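PDB 5YLY: nitrate reductase from Ulva prolifera, which probably catalyses the NADH-dependent reduction of nitrate to nitrite, its FAD-bearing cytochrome b5 reductase domain taking up the electrons of NADH. Local coordinates for residues P92-E97 against H101-V106; F145-P150 against K182-N187; Q201-A204 against L208-E211; K237-F242 against C248-F253. All coordinates share one frame; numbering follows the deposited sequence.

Interaction 1 (P92-E97 against H101-V106); sequences PTTANE and HFDLVV. With FAD (flavin-adenine dinucleotide), chain C.
His101 and the loop 92-97 are joined by a water that lies within hydrogen-bonding distance of His101 O and Thr94 OG1, at the start of the edge strand 101-107 of the antiparallel FAD-binding barrel typical of the ferredoxin reductase family. At Phe102 the ring is met obliquely by Pro92, whose CG lies 4.1 Å from Phe102 CD1. Both backbone polar groups of Asp103, N-H and C=O, turn to the loop and are bonded there. Asp103 N gives a hydrogen bond to Thr94 OG1 (3.0 Å, 152° at the hydrogen), a hydroxyl that chi1 of 56° sets between the backbone N and carbonyl carbon of Thr94. Asp103 O accepts from Thr93 N at 2.8 Å, the donor tilted 21° from the carbonyl plane. The loop thus pairs with the strand through one main-chain and one side-chain group. Asp103 OD2 accepts from a water that also hydrogen-bonds Thr93 OG1, while OD1 forms a salt bridge with Arg52 of the adjoining strand 48-54. Leu104 then lies alongside Pro92, pointing the same way, with CD2 4.0 Å from Pro92 CG. Val105 crosses Thr93 at about a right angle, methyl against methyl, CG2 of each 3.5 Å apart. Its carbonyl serves the cofactor: the flavin N3-H points almost straight at Val105 O, 2.8 Å away. Beyond it, Val106 CA lies 3.3 Å from flavin O2.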
# COMPACT_ATOMS: atom_id res chain seq x y z
N PRO A 92 4.55 -2.89 4.98
CA PRO A 92 5.90 -2.27 4.94
C PRO A 92 6.33 -1.97 3.51
O PRO A 92 5.82 -2.56 2.56
CB PRO A 92 6.82 -3.38 5.48
CG PRO A 92 5.93 -4.29 6.22
CD PRO A 92 4.59 -4.24 5.56
N THR A 93 7.28 -1.03 3.36
CA THR A 93 7.81 -0.72 2.04
C THR A 93 8.98 -1.64 1.68
O THR A 93 9.64 -1.45 0.64
CB THR A 93 8.19 0.75 1.95
OG1 THR A 93 9.13 1.05 2.99
CG2 THR A 93 6.98 1.66 2.04
N THR A 94 9.27 -2.61 2.55
CA THR A 94 10.24 -3.67 2.30
C THR A 94 9.42 -4.97 2.43
O THR A 94 8.33 -4.96 3.03
CB THR A 94 11.43 -3.69 3.30
OG1 THR A 94 10.93 -3.76 4.63
CG2 THR A 94 12.32 -2.46 3.16
N ALA A 95 9.93 -6.06 1.90
CA ALA A 95 9.23 -7.35 2.07
C ALA A 95 10.29 -8.47 2.23
O ALA A 95 11.36 -8.18 2.81
CB ALA A 95 8.27 -7.59 0.90
N ASN A 96 10.06 -9.68 1.69
CA ASN A 96 11.00 -10.80 1.91
C ASN A 96 12.40 -10.59 1.37
O ASN A 96 13.34 -11.19 1.89
CB ASN A 96 10.42 -12.12 1.41
CG ASN A 96 9.28 -12.61 2.27
OD1 ASN A 96 9.10 -12.15 3.40
ND2 ASN A 96 8.49 -13.56 1.76
N GLU A 97 12.56 -9.73 0.36
CA GLU A 97 13.88 -9.43 -0.22
C GLU A 97 14.85 -8.76 0.78
O GLU A 97 16.06 -8.76 0.56
CB GLU A 97 13.72 -8.54 -1.48
CG GLU A 97 13.48 -7.04 -1.20
CD GLU A 97 12.22 -6.67 -0.42
OE1 GLU A 97 11.20 -7.38 -0.58
OE2 GLU A 97 12.25 -5.67 0.33
N HIS A 101 15.22 -6.69 8.90
CA HIS A 101 14.44 -5.53 9.30
C HIS A 101 13.31 -5.34 8.31
O HIS A 101 13.34 -5.92 7.23
CB HIS A 101 15.33 -4.23 9.38
CG HIS A 101 15.78 -3.68 8.06
ND1 HIS A 101 16.99 -4.04 7.51
CD2 HIS A 101 15.18 -2.80 7.22
CE1 HIS A 101 17.09 -3.37 6.37
NE2 HIS A 101 16.02 -2.61 6.16
N PHE A 102 12.35 -4.49 8.65
CA PHE A 102 11.32 -4.01 7.73
C PHE A 102 11.19 -2.52 7.93
O PHE A 102 11.44 -1.99 9.04
CB PHE A 102 9.96 -4.72 7.87
CG PHE A 102 9.26 -4.55 9.20
CD1 PHE A 102 8.42 -3.47 9.43
CD2 PHE A 102 9.44 -5.47 10.23
CE1 PHE A 102 7.77 -3.31 10.67
CE2 PHE A 102 8.78 -5.33 11.45
CZ PHE A 102 7.93 -4.26 11.67
N ASP A 103 10.75 -1.84 6.88
CA ASP A 103 10.56 -0.40 6.92
C ASP A 103 9.10 -0.10 6.79
O ASP A 103 8.47 -0.64 5.90
CB ASP A 103 11.26 0.24 5.70
CG ASP A 103 12.76 0.21 5.72
OD1 ASP A 103 13.33 -0.27 6.72
OD2 ASP A 103 13.36 0.63 4.71
N LEU A 104 8.59 0.84 7.60
CA LEU A 104 7.20 1.28 7.48
C LEU A 104 7.27 2.73 7.07
O LEU A 104 7.99 3.50 7.71
CB LEU A 104 6.44 1.25 8.82
CG LEU A 104 6.32 -0.04 9.56
CD1 LEU A 104 5.52 0.22 10.84
CD2 LEU A 104 5.64 -1.14 8.67
N VAL A 105 6.48 3.12 6.07
CA VAL A 105 6.37 4.54 5.71
C VAL A 105 5.00 4.94 6.23
O VAL A 105 4.00 4.34 5.82
CB VAL A 105 6.58 4.75 4.19
CG1 VAL A 105 6.15 6.15 3.76
CG2 VAL A 105 8.04 4.50 3.84
N VAL A 106 4.96 5.88 7.19
CA VAL A 106 3.74 6.22 7.88
C VAL A 106 3.40 7.70 7.77
O VAL A 106 4.23 8.56 8.09
CB VAL A 106 3.76 5.74 9.39
CG1 VAL A 106 2.46 6.07 10.12
CG2 VAL A 106 4.07 4.23 9.50
PA FAD C . -7.02 7.05 13.64
O1A FAD C . -7.00 7.42 15.08
O2A FAD C . -7.45 5.63 13.36
O5B FAD C . -7.96 8.13 12.87
C5B FAD C . -8.91 7.68 11.87
C4B FAD C . -8.80 8.53 10.63
O4B FAD C . -8.98 9.93 10.94
C3B FAD C . -7.47 8.48 9.90
O3B FAD C . -7.32 7.29 9.13
C2B FAD C . -7.53 9.74 9.04
O2B FAD C . -8.19 9.53 7.80
C1B FAD C . -8.34 10.71 9.94
N9A FAD C . -7.55 11.76 10.57
C8A FAD C . -7.24 11.86 11.91
N7A FAD C . -6.48 12.89 12.20
C5A FAD C . -6.27 13.51 10.98
C6A FAD C . -5.50 14.62 10.59
N6A FAD C . -4.62 15.23 11.40
N1A FAD C . -5.54 15.00 9.29
C2A FAD C . -6.26 14.27 8.43
N3A FAD C . -6.98 13.17 8.67
C4A FAD C . -6.94 12.83 9.97
N1 FAD C . -0.91 3.81 6.85
C2 FAD C . 0.35 4.31 6.66
O2 FAD C . 0.63 5.46 7.05
N3 FAD C . 1.32 3.53 6.01
C4 FAD C . 1.12 2.24 5.52
O4 FAD C . 2.05 1.60 5.06
C4X FAD C . -0.23 1.72 5.70
N5 FAD C . -0.51 0.53 5.24
C5X FAD C . -1.82 0.06 5.38
C6 FAD C . -2.14 -1.20 4.85
C7 FAD C . -3.43 -1.72 4.97
C7M FAD C . -3.73 -3.06 4.36
C8 FAD C . -4.44 -0.96 5.62
C8M FAD C . -5.84 -1.51 5.81
C9 FAD C . -4.12 0.30 6.13
C9A FAD C . -2.82 0.82 6.01
N10 FAD C . -2.46 2.09 6.55
C10 FAD C . -1.18 2.59 6.39
C1' FAD C . -3.38 2.87 7.40
C2' FAD C . -3.24 2.53 8.89
O2' FAD C . -3.80 1.24 9.17
C3' FAD C . -3.90 3.56 9.80
O3' FAD C . -5.28 3.66 9.49
C4' FAD C . -3.23 4.94 9.78
O4' FAD C . -1.89 4.81 10.27
C5' FAD C . -3.96 5.98 10.60
O5' FAD C . -4.25 5.43 11.90
P FAD C . -4.27 6.36 13.22
O1P FAD C . -4.43 5.50 14.41
O2P FAD C . -3.10 7.32 13.21
O3P FAD C . -5.58 7.22 12.97
O HOH W 1 11.86 1.25 2.58
O HOH W 2 11.48 -6.58 5.20

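Interaction 2 (F145-P150 against K182-N187); sequences FHYDRP and KAILSN
With chi1 at -178°, Tyr147 swings CG anti to its backbone N and sends its ring from strand 145-149 toward helix 174-185, where Ile184 keeps CG1 beside its own backbone N (chi1 -69°) and runs on extended to CD1. The two side chains meet at about a right angle. This is a strand-on-helix contact between the three-stranded antiparallel sheet that follows the FAD-binding barrel and a helix of the NAD-binding domain, a parallel sheet flanked by helices. Ile184 CG1 touches the hydroxyl end of the ring, 3.6 Å from Tyr147 CE2 and 3.7 Å from Tyr147 OH. The terminal methyl CD1 sits over one face, 4.1 Å above its plane and offset toward the rim, while Arg149 O lies over the opposite face, so the ring is held between a methyl and a carbonyl. The phenol oxygen is anchored beyond the two segments by hydrogen bonds with Asp190, Thr192 and the backbone N of Gly151, which should fix the tyrosine firmly in place. Ile165 of strand 164-170 touches both Tyr147 and Ile184, extending this apolar patch to the parallel sheet.

Nearer the surface, Pro150 meets the amide of Asn187, just beyond the helix end, crossing it at about a right angle; Asn187 OD1 is itself engaged by Ser189 N. Lys182 O closes the helix by accepting from Ser186 N and from Ser186 OG, which approach from opposite faces of its carbonyl plane. Pro150 CG comes closest to Asn187 ND2, at 3.8 Å.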
# COMPACT_ATOMS: atom_id res chain seq x y z
N PHE A 145 -5.50 -12.21 -0.32
CA PHE A 145 -4.91 -12.12 -1.65
C PHE A 145 -3.40 -12.41 -1.57
O PHE A 145 -2.67 -11.81 -0.77
CB PHE A 145 -5.18 -10.74 -2.28
CG PHE A 145 -4.53 -10.53 -3.63
CD1 PHE A 145 -5.15 -10.96 -4.79
CD2 PHE A 145 -3.32 -9.86 -3.74
CE1 PHE A 145 -4.56 -10.75 -6.04
CE2 PHE A 145 -2.73 -9.63 -4.99
CZ PHE A 145 -3.34 -10.11 -6.12
N HIS A 146 -2.93 -13.30 -2.45
CA HIS A 146 -1.53 -13.69 -2.49
C HIS A 146 -1.06 -13.75 -3.94
O HIS A 146 -1.50 -14.61 -4.69
CB HIS A 146 -1.37 -15.06 -1.80
CG HIS A 146 0.02 -15.61 -1.72
ND1 HIS A 146 1.15 -14.84 -1.97
CD2 HIS A 146 0.43 -16.84 -1.30
CE1 HIS A 146 2.18 -15.63 -1.76
NE2 HIS A 146 1.80 -16.84 -1.35
N TYR A 147 -0.14 -12.87 -4.32
CA TYR A 147 0.46 -12.91 -5.66
C TYR A 147 1.67 -13.81 -5.40
O TYR A 147 2.70 -13.34 -4.91
CB TYR A 147 0.87 -11.49 -6.09
CG TYR A 147 1.45 -11.45 -7.49
CD1 TYR A 147 0.62 -11.48 -8.61
CD2 TYR A 147 2.83 -11.40 -7.70
CE1 TYR A 147 1.15 -11.45 -9.91
CE2 TYR A 147 3.37 -11.37 -8.98
CZ TYR A 147 2.52 -11.41 -10.08
OH TYR A 147 3.04 -11.32 -11.34
N ASP A 148 1.50 -15.12 -5.64
CA ASP A 148 2.43 -16.17 -5.22
C ASP A 148 3.56 -16.55 -6.17
O ASP A 148 4.51 -17.23 -5.74
CB ASP A 148 1.66 -17.44 -4.85
CG ASP A 148 0.87 -18.09 -5.98
OD1 ASP A 148 0.32 -17.35 -6.82
OD2 ASP A 148 0.77 -19.33 -6.00
N ARG A 149 3.45 -16.18 -7.44
CA ARG A 149 4.49 -16.45 -8.43
C ARG A 149 4.22 -15.58 -9.64
O ARG A 149 3.07 -15.13 -9.80
CB ARG A 149 4.58 -17.96 -8.81
CG ARG A 149 3.29 -18.58 -9.30
CD ARG A 149 3.50 -20.06 -9.63
NE ARG A 149 2.23 -20.73 -9.93
CZ ARG A 149 1.68 -20.77 -11.13
NH1 ARG A 149 2.28 -20.20 -12.17
NH2 ARG A 149 0.52 -21.40 -11.31
N PRO A 150 5.24 -15.34 -10.51
CA PRO A 150 5.02 -14.46 -11.66
C PRO A 150 3.77 -14.82 -12.44
O PRO A 150 3.61 -15.97 -12.83
CB PRO A 150 6.30 -14.62 -12.48
CG PRO A 150 7.35 -14.90 -11.44
CD PRO A 150 6.66 -15.77 -10.44
N LYS A 182 6.53 -3.57 -6.73
CA LYS A 182 7.94 -3.98 -6.61
C LYS A 182 8.14 -5.48 -6.84
O LYS A 182 9.10 -5.88 -7.52
CB LYS A 182 8.48 -3.58 -5.26
CG LYS A 182 8.71 -2.07 -5.16
CD LYS A 182 9.03 -1.71 -3.71
CE LYS A 182 10.42 -2.11 -3.32
NZ LYS A 182 10.62 -1.90 -1.87
N ALA A 183 7.24 -6.31 -6.30
CA ALA A 183 7.36 -7.77 -6.45
C ALA A 183 7.32 -8.17 -7.93
O ALA A 183 8.05 -9.07 -8.35
CB ALA A 183 6.23 -8.46 -5.70
N ILE A 184 6.52 -7.45 -8.73
CA ILE A 184 6.37 -7.72 -10.16
C ILE A 184 7.52 -7.13 -10.98
O ILE A 184 8.07 -7.80 -11.85
CB ILE A 184 4.99 -7.15 -10.66
CG1 ILE A 184 3.82 -7.98 -10.07
CG2 ILE A 184 4.91 -7.14 -12.20
CD1 ILE A 184 2.44 -7.35 -10.37
N LEU A 185 7.83 -5.87 -10.74
CA LEU A 185 8.80 -5.17 -11.57
C LEU A 185 10.24 -5.55 -11.29
O LEU A 185 11.08 -5.49 -12.19
CB LEU A 185 8.57 -3.63 -11.45
CG LEU A 185 7.19 -3.12 -11.94
CD1 LEU A 185 6.99 -1.68 -11.60
CD2 LEU A 185 6.98 -3.36 -13.44
N SER A 186 10.55 -5.93 -10.06
CA SER A 186 11.93 -6.32 -9.68
C SER A 186 12.22 -7.81 -9.97
O SER A 186 13.34 -8.30 -9.74
CB SER A 186 12.20 -5.97 -8.21
OG SER A 186 11.60 -6.95 -7.37
N ASN A 187 11.22 -8.53 -10.50
CA ASN A 187 11.41 -9.93 -10.80
C ASN A 187 11.88 -10.05 -12.25
O ASN A 187 11.22 -9.51 -13.13
CB ASN A 187 10.11 -10.70 -10.52
CG ASN A 187 10.32 -12.20 -10.63
OD1 ASN A 187 10.77 -12.73 -11.64
ND2 ASN A 187 9.96 -12.93 -9.60

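Interaction 3 (Q201-A204 against L208-E211); sequences QTEA and LRPE
Glu203 and Arg209 make the nearest backbone approach of these two segments, yet their CA atoms are still 9.5 Å apart, so the connection rests on long side chains. Glu203 opens a short 3-10 segment in the loop after strand 193-200. Arg209 begins helix 209-218 directly after Leu208, which occupies the N-cap position.

Both side chains reach out fully. Glu203 carries CG anti to its backbone N and stays extended beyond it, and Arg209 is likewise drawn out from CG to NE, so that their charged ends meet obliquely. The result is a single-pronged salt bridge: Arg209 NH1 donates to Glu203 OE2 at 2.9 Å, nearly straight at 169°. The carboxylate oxygen lies at the guanidinium edge, within 2° of its plane, but is itself met on its anti side, with the two planar groups turned 56° against each other. Arg209 NH2, 3.9 Å from Glu203 OE2, is too far for a second direct bond. A water fills that role, donating to Glu203 OE2 at 2.7 Å and accepting from Arg209 NH2. A second water accepts from Arg209 NH1 and donates to Glu203 O, tying the guanidinium to the backbone of the 3-10 segment as well. Arg209 also makes a cation-pi contact with Tyr227 of strand 223-229, and Trp236 and Thr233 pack on Glu203.

The arrangement is a water-flanked surface salt bridge across a strand-to-helix loop, in one beta-alpha unit of the Rossmann-like NAD-binding domain.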
# COMPACT_ATOMS: atom_id res chain seq x y z
N GLN A 201 -6.00 13.95 -1.44
CA GLN A 201 -6.68 15.25 -1.28
C GLN A 201 -5.89 16.37 -1.95
O GLN A 201 -6.45 17.15 -2.73
CB GLN A 201 -6.91 15.55 0.20
CG GLN A 201 -8.26 15.08 0.73
CD GLN A 201 -8.28 15.17 2.24
OE1 GLN A 201 -7.75 14.30 2.94
NE2 GLN A 201 -8.76 16.30 2.76
N THR A 202 -4.59 16.46 -1.65
CA THR A 202 -3.67 17.46 -2.21
C THR A 202 -2.42 16.76 -2.74
O THR A 202 -2.13 15.63 -2.34
CB THR A 202 -3.25 18.54 -1.14
OG1 THR A 202 -2.34 17.98 -0.18
CG2 THR A 202 -4.43 19.17 -0.41
N GLU A 203 -1.67 17.47 -3.58
CA GLU A 203 -0.40 17.02 -4.16
C GLU A 203 0.63 16.71 -3.05
O GLU A 203 1.43 15.77 -3.17
CB GLU A 203 0.11 18.15 -5.09
CG GLU A 203 1.23 17.73 -6.00
CD GLU A 203 1.65 18.74 -7.05
OE1 GLU A 203 0.89 19.71 -7.31
OE2 GLU A 203 2.72 18.54 -7.66
N ALA A 204 0.57 17.47 -1.94
CA ALA A 204 1.45 17.30 -0.77
C ALA A 204 1.20 15.97 -0.04
O ALA A 204 2.12 15.45 0.61
CB ALA A 204 1.27 18.47 0.19
N LEU A 208 5.37 8.55 -1.42
CA LEU A 208 6.39 7.88 -2.24
C LEU A 208 6.38 8.32 -3.71
O LEU A 208 6.66 7.50 -4.61
CB LEU A 208 6.21 6.33 -2.12
CG LEU A 208 6.37 5.75 -0.70
CD1 LEU A 208 5.71 4.38 -0.59
CD2 LEU A 208 7.86 5.69 -0.31
N ARG A 209 6.09 9.60 -3.96
CA ARG A 209 6.05 10.10 -5.34
C ARG A 209 7.39 9.92 -6.07
O ARG A 209 7.36 9.40 -7.19
CB ARG A 209 5.57 11.55 -5.42
CG ARG A 209 5.23 11.94 -6.86
CD ARG A 209 4.63 13.31 -6.85
NE ARG A 209 4.34 13.79 -8.20
CZ ARG A 209 3.92 15.02 -8.44
NH1 ARG A 209 3.73 15.87 -7.45
NH2 ARG A 209 3.67 15.40 -9.69
N PRO A 210 8.58 10.28 -5.49
CA PRO A 210 9.85 10.05 -6.22
C PRO A 210 10.04 8.58 -6.58
O PRO A 210 10.45 8.27 -7.70
CB PRO A 210 10.90 10.54 -5.21
CG PRO A 210 10.18 11.63 -4.44
CD PRO A 210 8.84 10.94 -4.19
N GLU A 211 9.69 7.68 -5.66
CA GLU A 211 9.82 6.23 -5.84
C GLU A 211 8.91 5.73 -6.93
O GLU A 211 9.34 4.93 -7.76
CB GLU A 211 9.55 5.45 -4.55
CG GLU A 211 10.64 5.65 -3.51
CD GLU A 211 10.61 6.94 -2.71
OE1 GLU A 211 9.68 7.76 -2.86
OE2 GLU A 211 11.56 7.13 -1.91
O HOH W 3 3.81 15.53 -4.39
O HOH W 4 3.28 18.43 -10.31

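Interaction 4 (K237-F242 against C248-F253); sequences KYSSGF and CERALF
Arg250 presents the NH1 and NH2 side of its guanidinium to the hydroxyl of Ser239, where two N-H groups share one acceptor, a bifurcated arrangement on Ser239 OG. The NH2 arm is the stronger, 3.2 Å from Arg250 NH2 to Ser239 OG with an angle of 154° at the hydrogen; the NH1 arm, 3.3 Å from Arg250 NH1 to the same OG, is weak. Ser239 OG lies at the guanidinium edge, 4° out of its plane for the NH2 bond, so the oxygen lies close to the plane of the N-H groups, between the two, and both bonds are bent. The hydroxyl also has a hydrogen bond with His226 NE2, so this buried oxygen links strand 239-240 to both Arg250 of the helix and His226 of the neighbouring strand 223-229.

The reach depends on a bend in the arginine. Its chain leaves the helix extended through chi2 and then turns at chi3 (-76°), bringing the head group round to the serine; Arg250 NE has in addition a long, weak ion pair with Asp246, one helical turn earlier. The backbones stay well apart, with the CA atoms of Ser239 and Ala251 10.0 Å from each other.

Around this polar link, both Arg250 and Ala251 pack on His226, and Ser239 touches Thr228. Leu252, the first residue to leave helical geometry, packs against strands 164-170 and 193-200. Helix 245-251 therefore lies against the parallel sheet of the NAD-binding domain, pinned by Arg250 to the sheet's outermost strand, 239-240, which runs beside 223-229.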
# COMPACT_ATOMS: atom_id res chain seq x y z
N LYS A 237 0.06 18.49 -13.77
CA LYS A 237 -0.05 17.81 -15.07
C LYS A 237 -0.96 16.57 -15.08
O LYS A 237 -0.95 15.82 -16.06
CB LYS A 237 1.36 17.46 -15.62
CG LYS A 237 2.28 18.68 -15.80
CD LYS A 237 3.14 18.62 -17.07
CE LYS A 237 2.55 19.43 -18.20
NZ LYS A 237 3.37 19.33 -19.43
N TYR A 238 -1.75 16.35 -14.02
CA TYR A 238 -2.61 15.17 -13.96
C TYR A 238 -4.08 15.54 -13.73
O TYR A 238 -4.47 16.67 -14.00
CB TYR A 238 -2.08 14.14 -12.93
CG TYR A 238 -0.64 13.71 -13.13
CD1 TYR A 238 0.40 14.41 -12.53
CD2 TYR A 238 -0.33 12.55 -13.83
CE1 TYR A 238 1.73 14.00 -12.68
CE2 TYR A 238 0.99 12.13 -13.99
CZ TYR A 238 2.01 12.86 -13.41
OH TYR A 238 3.31 12.45 -13.56
N SER A 239 -4.90 14.58 -13.25
CA SER A 239 -6.34 14.81 -13.07
C SER A 239 -6.74 15.54 -11.79
O SER A 239 -5.96 15.59 -10.84
CB SER A 239 -7.09 13.49 -13.17
OG SER A 239 -6.98 12.96 -14.48
N SER A 240 -7.96 16.10 -11.79
CA SER A 240 -8.56 16.83 -10.67
C SER A 240 -9.87 16.15 -10.28
O SER A 240 -10.59 15.63 -11.14
CB SER A 240 -8.88 18.27 -11.09
OG SER A 240 -7.78 18.94 -11.69
N GLY A 241 -10.21 16.26 -9.00
CA GLY A 241 -11.49 15.77 -8.49
C GLY A 241 -11.51 14.29 -8.18
O GLY A 241 -10.46 13.65 -8.13
N PHE A 242 -12.71 13.75 -7.96
CA PHE A 242 -12.90 12.34 -7.62
C PHE A 242 -12.71 11.43 -8.82
O PHE A 242 -12.96 11.83 -9.96
CB PHE A 242 -14.31 12.10 -7.04
CG PHE A 242 -14.73 13.00 -5.90
CD1 PHE A 242 -13.99 13.07 -4.73
CD2 PHE A 242 -15.90 13.75 -5.99
CE1 PHE A 242 -14.39 13.90 -3.68
CE2 PHE A 242 -16.30 14.58 -4.93
CZ PHE A 242 -15.54 14.65 -3.79
N CYS A 248 -10.92 6.53 -14.99
CA CYS A 248 -10.61 5.09 -14.98
C CYS A 248 -10.29 4.60 -16.39
O CYS A 248 -9.38 3.79 -16.56
CB CYS A 248 -11.75 4.29 -14.36
SG CYS A 248 -11.98 4.56 -12.58
N GLU A 249 -11.02 5.09 -17.42
CA GLU A 249 -10.76 4.68 -18.80
C GLU A 249 -9.42 5.21 -19.31
O GLU A 249 -8.76 4.55 -20.10
CB GLU A 249 -11.92 5.09 -19.74
CG GLU A 249 -13.18 4.27 -19.51
CD GLU A 249 -14.44 4.71 -20.24
OE1 GLU A 249 -14.55 5.90 -20.62
OE2 GLU A 249 -15.34 3.85 -20.40
N ARG A 250 -9.04 6.42 -18.89
CA ARG A 250 -7.75 6.99 -19.31
C ARG A 250 -6.56 6.30 -18.63
O ARG A 250 -5.56 6.04 -19.28
CB ARG A 250 -7.70 8.51 -19.06
CG ARG A 250 -8.62 9.30 -20.02
CD ARG A 250 -8.49 10.81 -19.89
NE ARG A 250 -9.16 11.34 -18.70
CZ ARG A 250 -8.54 11.70 -17.58
NH1 ARG A 250 -7.23 11.59 -17.48
NH2 ARG A 250 -9.24 12.17 -16.55
N ALA A 251 -6.68 6.01 -17.34
CA ALA A 251 -5.61 5.47 -16.51
C ALA A 251 -5.49 3.98 -16.43
O ALA A 251 -4.40 3.50 -16.12
CB ALA A 251 -5.76 6.03 -15.10
N LEU A 252 -6.59 3.23 -16.62
CA LEU A 252 -6.58 1.79 -16.37
C LEU A 252 -6.91 0.90 -17.55
O LEU A 252 -7.47 1.36 -18.55
CB LEU A 252 -7.57 1.49 -15.21
CG LEU A 252 -7.39 2.32 -13.91
CD1 LEU A 252 -8.53 2.07 -12.97
CD2 LEU A 252 -6.01 1.99 -13.21
N PHE A 253 -6.61 -0.40 -17.42
CA PHE A 253 -6.99 -1.39 -18.44
C PHE A 253 -8.48 -1.73 -18.32
O PHE A 253 -9.01 -1.80 -17.20
CB PHE A 253 -6.21 -2.72 -18.23
CG PHE A 253 -4.71 -2.66 -18.38
CD1 PHE A 253 -4.13 -2.31 -19.60
CD2 PHE A 253 -3.88 -3.03 -17.33
CE1 PHE A 253 -2.74 -2.30 -19.75
CE2 PHE A 253 -2.49 -3.03 -17.49
CZ PHE A 253 -1.93 -2.67 -18.70

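The four contacts follow one another along the chain and step from the FAD-binding barrel into the NAD-binding domain. Interaction 1, beside the flavin, and interaction 2, at the junction of the domains, have centres 15 Å apart and are joined by the hydrogen bond of Lys182 NZ to Thr93 O. Interaction 1 also touches interaction 3, where Leu208 packs on Thr93. Interactions 3 and 4 lie within the parallel-sheet domain, their centres 15 Å apart, and meet where Arg209 packs on Tyr238. Interaction 4 is remote from the flavin contact, about 28 Å between centres. Lys182 of helix 174-185 and Leu208, at the N-cap of helix 209-218, thus both meet Thr93, in the loop that pairs with the flavin-contacting strand 101-107.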